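Local atomic coordinates of putative aminotransferase (PDB entry 4ZWV), a protein that probably acts as a pyridoxal 5'-phosphate-dependent sugar aminotransferase in building the aminopentose of the indolocarbazole AT2433. Residues A[62-67]-A[157-162]; A[200-203]-A[207-210]. All coordinates share one frame; numbering follows the deposited sequence. Where two conformers were deposited one is given.

In the fold
Both contacts set a helix against the same face of the seven-stranded mixed sheet. Contact 1 is fully buried and joins helix 57-66 to strand 157-161, two elements far apart in the chain. Contact 2 is local. It folds helix 205-214 back onto the end of strand 198-201 and is only partly buried. Both are apolar, but contact 1 is made by aliphatic side chains, chiefly through methyl groups, whereas contact 2 also uses a proline ring and helix backbone. The two helices are neighbours: Leu67 CB packs on Leu207 CD2 at 3.9 Å, and Arg210 NH1 probably hydrogen-bonds to Leu67 O. Leu200 also packs against Leu63 and Ala64, so strand 198-201 touches both helices.

Contact 1 of 2, residues A[62-67]-A[157-162]; sequences CLALRL and AVIEDC
Ile159 of the central strand 157-161 reaches across to helix 57-66 and meets Ala64 and Leu65. Its CB points toward the helix and splits into two branches. CG2 is the short branch and comes within 4.1 Å of Ala64 CB. CG1 lies at a similar distance from the same methyl, so both branches face it. The chain then extends to CD1, which makes the closest touches. CD1 is 3.7 Å from Ala64 CB and 3.8 Å from Leu65 CD2. CG1 stands anti to the carbonyl carbon (chi1 -62°), and the second torsion (chi2 161°) stretches the chain so that CD1 ends against both helix residues. Ala64 aims its methyl at the strand. Leu65 starts off to one side, but its CD2 methyl turns back toward the isoleucine. The Leu65 and Ile159 side chains cross at about a right angle. All three residues are buried, and the contact is purely apolar. Ala64 also touches Met181 on the adjacent strand 181-185. On the other face of the sheet, Val158 packs against helix 138-152. The strand is thus covered on both faces. This is the alpha/beta/alpha sandwich of the large domain in fold-type I pyridoxal phosphate enzymes, and helix 57-66 starts at the cofactor-binding residues Gly57 and Thr58.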
ATOM      1  N   CYS A  62      -3.868  -8.880  -0.283  1.00  8.85           N
ATOM      2  CA  CYS A  62      -4.592  -8.422   0.900  1.00  8.13           C
ATOM      3  C   CYS A  62      -6.063  -8.213   0.586  1.00  7.40           C
ATOM      4  O   CYS A  62      -6.944  -8.640   1.344  1.00  8.77           O
ATOM      5  CB  CYS A  62      -3.993  -7.124   1.427  1.00  9.59           C
ATOM      6  SG  CYS A  62      -2.320  -7.329   2.110  1.00 12.18           S
ATOM      7  N   LEU A  63      -6.332  -7.575  -0.545  1.00  7.92           N
ATOM      8  CA  LEU A  63      -7.711  -7.353  -0.969  1.00  9.54           C
ATOM      9  C   LEU A  63      -8.428  -8.674  -1.248  1.00  8.42           C
ATOM     10  O   LEU A  63      -9.565  -8.867  -0.819  1.00  9.02           O
ATOM     11  CB  LEU A  63      -7.742  -6.450  -2.203  1.00  9.40           C
ATOM     12  CG  LEU A  63      -9.093  -6.192  -2.867  1.00  9.02           C
ATOM     13  CD1 LEU A  63     -10.108  -5.673  -1.854  1.00 10.18           C
ATOM     14  CD2 LEU A  63      -8.908  -5.178  -3.973  1.00 11.07           C
ATOM     15  N   ALA A  64      -7.762  -9.600  -1.940  1.00  9.07           N
ATOM     16  CA  ALA A  64      -8.385 -10.899  -2.218  1.00  7.28           C
ATOM     17  C   ALA A  64      -8.798 -11.616  -0.927  1.00  7.55           C
ATOM     18  O   ALA A  64      -9.906 -12.161  -0.837  1.00  9.82           O
ATOM     19  CB  ALA A  64      -7.436 -11.774  -3.043  1.00  9.24           C
ATOM     20  N   LEU A  65      -7.925 -11.582   0.083  1.00  7.23           N
ATOM     21  CA  LEU A  65      -8.233 -12.224   1.358  1.00  8.55           C
ATOM     22  C   LEU A  65      -9.399 -11.519   2.050  1.00  9.32           C
ATOM     23  O   LEU A  65     -10.244 -12.163   2.672  1.00 10.11           O
ATOM     24  CB  LEU A  65      -6.995 -12.240   2.256  1.00  8.70           C
ATOM     25  CG  LEU A  65      -5.922 -13.256   1.841  1.00  9.12           C
ATOM     26  CD1 LEU A  65      -4.610 -12.916   2.541  1.00 11.38           C
ATOM     27  CD2 LEU A  65      -6.347 -14.677   2.182  1.00 10.01           C
ATOM     28  N   ARG A  66      -9.461 -10.194   1.958  0.54  8.92           N
ATOM     29  CA  ARG A  66     -10.569  -9.488   2.603  0.54  8.73           C
ATOM     30  C   ARG A  66     -11.904  -9.814   1.939  0.54 10.72           C
ATOM     31  O   ARG A  66     -12.947  -9.785   2.596  0.54 12.63           O
ATOM     32  CB  ARG A  66     -10.342  -7.975   2.595  0.54 11.17           C
ATOM     33  CG  ARG A  66      -9.166  -7.516   3.436  0.54 11.38           C
ATOM     34  CD  ARG A  66      -9.394  -7.686   4.937  0.54 18.90           C
ATOM     35  NE  ARG A  66      -8.189  -7.352   5.703  0.54 19.11           N
ATOM     36  CZ  ARG A  66      -8.120  -7.290   7.033  0.54 16.29           C
ATOM     37  NH1 ARG A  66      -6.967  -6.972   7.621  0.54 17.42           N
ATOM     38  NH2 ARG A  66      -9.196  -7.520   7.772  0.54 21.43           N
ATOM     39  N   LEU A  67     -11.872 -10.157   0.651  1.00 10.07           N
ATOM     40  CA  LEU A  67     -13.112 -10.452  -0.073  1.00  9.45           C
ATOM     41  C   LEU A  67     -13.732 -11.807   0.288  1.00 10.67           C
ATOM     42  O   LEU A  67     -14.876 -12.091  -0.075  1.00 13.38           O
ATOM     43  CB  LEU A  67     -12.855 -10.388  -1.585  1.00 10.62           C
ATOM     44  CG  LEU A  67     -12.574  -8.972  -2.119  1.00  9.67           C
ATOM     45  CD1 LEU A  67     -12.050  -9.035  -3.535  1.00 13.14           C
ATOM     46  CD2 LEU A  67     -13.837  -8.123  -2.074  1.00 14.60           C
ATOM     47  N   ALA A 157     -11.762 -21.165  -0.805  1.00 12.02           N
ATOM     48  CA  ALA A 157     -11.378 -20.355  -1.943  1.00 13.58           C
ATOM     49  C   ALA A 157      -9.919 -20.556  -2.278  1.00 12.30           C
ATOM     50  O   ALA A 157      -9.101 -20.784  -1.390  1.00 12.83           O
ATOM     51  CB  ALA A 157     -11.643 -18.894  -1.663  1.00 18.03           C
ATOM     52  N   VAL A 158      -9.602 -20.463  -3.562  1.00 10.09           N
ATOM     53  CA  VAL A 158      -8.218 -20.439  -4.016  1.00 10.48           C
ATOM     54  C   VAL A 158      -7.880 -19.041  -4.504  1.00 10.08           C
ATOM     55  O   VAL A 158      -8.644 -18.439  -5.265  1.00 11.99           O
ATOM     56  CB  VAL A 158      -7.971 -21.445  -5.160  1.00 10.53           C
ATOM     57  CG1 VAL A 158      -6.594 -21.211  -5.797  1.00 11.53           C
ATOM     58  CG2 VAL A 158      -8.073 -22.852  -4.639  1.00 11.86           C
ATOM     59  N   ILE A 159      -6.741 -18.523  -4.052  1.00  8.03           N
ATOM     60  CA  ILE A 159      -6.176 -17.304  -4.605  1.00  8.58           C
ATOM     61  C   ILE A 159      -4.863 -17.691  -5.279  1.00 11.39           C
ATOM     62  O   ILE A 159      -4.009 -18.316  -4.651  1.00  9.75           O
ATOM     63  CB  ILE A 159      -5.918 -16.247  -3.531  1.00  9.34           C
ATOM     64  CG1 ILE A 159      -7.237 -15.829  -2.871  1.00 10.77           C
ATOM     65  CG2 ILE A 159      -5.205 -15.043  -4.154  1.00 10.57           C
ATOM     66  CD1 ILE A 159      -7.027 -15.147  -1.508  1.00 11.03           C
ATOM     67  N   GLU A 160      -4.723 -17.358  -6.559  1.00  9.03           N
ATOM     68  CA  GLU A 160      -3.505 -17.656  -7.304  1.00  8.80           C
ATOM     69  C   GLU A 160      -2.551 -16.475  -7.282  1.00 10.74           C
ATOM     70  O   GLU A 160      -2.897 -15.384  -7.752  1.00  9.43           O
ATOM     71  CB  GLU A 160      -3.819 -18.003  -8.764  1.00  8.47           C
ATOM     72  CG  GLU A 160      -4.660 -19.262  -8.962  1.00  9.15           C
ATOM     73  CD  GLU A 160      -5.007 -19.481 -10.426  1.00 13.11           C
ATOM     74  OE1 GLU A 160      -4.141 -19.223 -11.297  1.00 11.65           O
ATOM     75  OE2 GLU A 160      -6.147 -19.887 -10.715  1.00 12.01           O
ATOM     76  N   ASP A 161      -1.358 -16.697  -6.739  1.00  8.55           N
ATOM     77  CA  ASP A 161      -0.307 -15.678  -6.746  1.00  8.74           C
ATOM     78  C   ASP A 161       0.448 -15.836  -8.056  1.00  9.29           C
ATOM     79  O   ASP A 161       1.221 -16.783  -8.235  1.00  9.93           O
ATOM     80  CB  ASP A 161       0.608 -15.828  -5.523  1.00  8.99           C
ATOM     81  CG  ASP A 161       1.717 -14.791  -5.475  1.00 14.56           C
ATOM     82  OD1 ASP A 161       1.995 -14.139  -6.496  1.00 14.04           O
ATOM     83  OD2 ASP A 161       2.320 -14.620  -4.399  1.00 14.24           O
ATOM     84  N   CYS A 162       0.204 -14.893  -8.964  1.00  9.29           N
ATOM     85  CA  CYS A 162       0.749 -14.932 -10.313  1.00  9.03           C
ATOM     86  C   CYS A 162       1.866 -13.923 -10.501  1.00  7.50           C
ATOM     87  O   CYS A 162       2.152 -13.536 -11.630  1.00  9.71           O
ATOM     88  CB  CYS A 162      -0.351 -14.645 -11.341  1.00 10.01           C
ATOM     89  SG  CYS A 162      -1.775 -15.764 -11.270  1.00 10.54           S
TER

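Contact 2 of 2, residues A[200-203]-A[207-210]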
ATOM      1  N   LEU A 200      -5.716  -7.549  -9.679  1.00  7.94           N
ATOM      2  CA  LEU A 200      -6.561  -8.603  -9.130  1.00  8.07           C
ATOM      3  C   LEU A 200      -7.611  -8.956 -10.162  1.00 10.56           C
ATOM      4  O   LEU A 200      -8.346  -8.076 -10.624  1.00 10.32           O
ATOM      5  CB  LEU A 200      -7.218  -8.133  -7.834  1.00  7.30           C
ATOM      6  CG  LEU A 200      -8.295  -9.047  -7.256  1.00  8.28           C
ATOM      7  CD1 LEU A 200      -7.691 -10.404  -6.857  1.00 10.85           C
ATOM      8  CD2 LEU A 200      -8.908  -8.360  -6.047  1.00 11.55           C
ATOM      9  N   THR A 201      -7.667 -10.221 -10.563  1.00  9.19           N
ATOM     10  CA  THR A 201      -8.716 -10.639 -11.491  1.00  8.68           C
ATOM     11  C   THR A 201      -9.725 -11.476 -10.729  1.00 10.21           C
ATOM     12  O   THR A 201      -9.358 -12.208  -9.806  1.00 10.30           O
ATOM     13  CB  THR A 201      -8.169 -11.424 -12.703  1.00 12.87           C
ATOM     14  OG1 THR A 201      -7.755 -12.737 -12.301  1.00 15.11           O
ATOM     15  CG2 THR A 201      -7.001 -10.694 -13.353  1.00 15.55           C
ATOM     16  N   LEU A 202     -10.995 -11.340 -11.110  1.00 10.05           N
ATOM     17  CA  LEU A 202     -12.094 -12.007 -10.420  1.00  9.83           C
ATOM     18  C   LEU A 202     -12.827 -12.951 -11.349  1.00 10.80           C
ATOM     19  O   LEU A 202     -12.964 -12.678 -12.542  1.00 12.44           O
ATOM     20  CB  LEU A 202     -13.096 -10.994  -9.849  1.00 11.14           C
ATOM     21  CG  LEU A 202     -12.633  -9.989  -8.792  1.00  9.46           C
ATOM     22  CD1 LEU A 202     -11.828 -10.659  -7.694  1.00 10.85           C
ATOM     23  CD2 LEU A 202     -11.841  -8.836  -9.428  1.00 12.03           C
ATOM     24  N   PRO A 203     -13.334 -14.058 -10.794  1.00 12.22           N
ATOM     25  CA  PRO A 203     -14.082 -15.037 -11.589  1.00 12.28           C
ATOM     26  C   PRO A 203     -15.576 -14.729 -11.723  1.00 15.73           C
ATOM     27  O   PRO A 203     -16.277 -15.414 -12.476  1.00 18.46           O
ATOM     28  CB  PRO A 203     -13.866 -16.335 -10.811  1.00 14.02           C
ATOM     29  CG  PRO A 203     -13.706 -15.892  -9.399  1.00 15.96           C
ATOM     30  CD  PRO A 203     -12.962 -14.582  -9.467  1.00 12.82           C
ATOM     31  N   LEU A 207     -17.818 -10.377  -6.930  1.00 13.10           N
ATOM     32  CA  LEU A 207     -16.474 -10.132  -6.410  1.00 13.08           C
ATOM     33  C   LEU A 207     -15.866  -8.929  -7.106  1.00 10.24           C
ATOM     34  O   LEU A 207     -15.203  -8.116  -6.471  1.00 10.01           O
ATOM     35  CB  LEU A 207     -15.559 -11.354  -6.596  1.00 12.81           C
ATOM     36  CG  LEU A 207     -15.739 -12.499  -5.598  1.00 14.62           C
ATOM     37  CD1 LEU A 207     -15.000 -13.734  -6.108  1.00 15.26           C
ATOM     38  CD2 LEU A 207     -15.220 -12.104  -4.219  1.00 16.39           C
ATOM     39  N   HIS A 208     -16.103  -8.808  -8.408  1.00 11.24           N
ATOM     40  CA  HIS A 208     -15.565  -7.684  -9.161  1.00  8.47           C
ATOM     41  C   HIS A 208     -16.064  -6.359  -8.597  1.00 10.61           C
ATOM     42  O   HIS A 208     -15.281  -5.438  -8.371  1.00  9.86           O
ATOM     43  CB  HIS A 208     -15.945  -7.830 -10.643  1.00 10.42           C
ATOM     44  CG  HIS A 208     -15.352  -6.788 -11.537  1.00 12.35           C
ATOM     45  ND1 HIS A 208     -15.960  -6.397 -12.713  1.00 19.93           N
ATOM     46  CD2 HIS A 208     -14.194  -6.094 -11.462  1.00 14.16           C
ATOM     47  CE1 HIS A 208     -15.217  -5.477 -13.303  1.00 19.45           C
ATOM     48  NE2 HIS A 208     -14.144  -5.270 -12.560  1.00 15.35           N
ATOM     49  N   GLU A 209     -17.370  -6.257  -8.374  0.63 11.78           N
ATOM     50  CA  GLU A 209     -17.929  -5.001  -7.886  0.63  9.62           C
ATOM     51  C   GLU A 209     -17.432  -4.675  -6.474  0.63 11.09           C
ATOM     52  O   GLU A 209     -17.110  -3.515  -6.181  0.63 10.26           O
ATOM     53  CB  GLU A 209     -19.457  -5.041  -7.928  0.63 13.49           C
ATOM     54  CG  GLU A 209     -20.047  -5.146  -9.338  0.63 15.89           C
ATOM     55  CD  GLU A 209     -19.900  -3.873 -10.161  0.63 23.96           C
ATOM     56  OE1 GLU A 209     -19.614  -2.800  -9.586  0.63 24.11           O
ATOM     57  OE2 GLU A 209     -20.068  -3.944 -11.397  0.63 28.58           O
ATOM     58  N   ARG A 210     -17.339  -5.683  -5.606  1.00  9.12           N
ATOM     59  CA  ARG A 210     -16.820  -5.460  -4.253  1.00  9.12           C
ATOM     60  C   ARG A 210     -15.352  -5.049  -4.282  1.00  9.56           C
ATOM     61  O   ARG A 210     -14.927  -4.167  -3.524  1.00 10.10           O
ATOM     62  CB  ARG A 210     -16.991  -6.709  -3.386  1.00 12.31           C
ATOM     63  CG  ARG A 210     -18.441  -7.067  -3.123  1.00 12.85           C
ATOM     64  CD  ARG A 210     -18.542  -8.385  -2.371  1.00 13.19           C
ATOM     65  NE  ARG A 210     -17.900  -8.275  -1.064  1.00 15.08           N
ATOM     66  CZ  ARG A 210     -17.155  -9.219  -0.496  1.00 16.63           C
ATOM     67  NH1 ARG A 210     -16.949 -10.381  -1.108  1.00 16.10           N
ATOM     68  NH2 ARG A 210     -16.616  -8.996   0.696  1.00 15.89           N
TER
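Leu202 lies across the first turn of helix 205-214 and meets both Leu207 and His208. It points at the helix, and its CG sits 3.7 Å from His208 N, so the branch point rests on the helix backbone itself. The two leucines cross obliquely. Leu202 CG is 3.9 Å from Leu207 CB, and its CD1 is close to the same CB. The other methyl, CD2, goes to the histidine. It is 4.1 Å from His208 CD2 and approaches the ring at a slant, while the two side chains as a whole cross at about a right angle. His208 CG stands anti to the backbone N (chi1 -175°), which brings ring atom CD2 beside the leucine methyl. Leu207 reaches the other way with its tip. Its CD1 touches the Pro203 ring, 4.0 Å from CD, and again the groups cross at a slant. Leu202 is buried, whereas Pro203, Leu207 and His208 are partly exposed. Cutting Leu202 back to an alanine would probably open a gap between strand and helix and cost the His208 ring its contact with the leucine methyl. Around the contact, Leu202 also packs on Met181 and Val52 of the flanking strands, and its carbonyl is hydrogen-bonded by Asn48 and Arg50. Arg210, one turn on from Leu207, forms a salt bridge with Glu234. The arrangement is a tight strand-to-helix connection next to the outermost strand 51-54 of the large-domain sheet, where the chain leaves strand 198-201 and turns directly into the helix that packs on it.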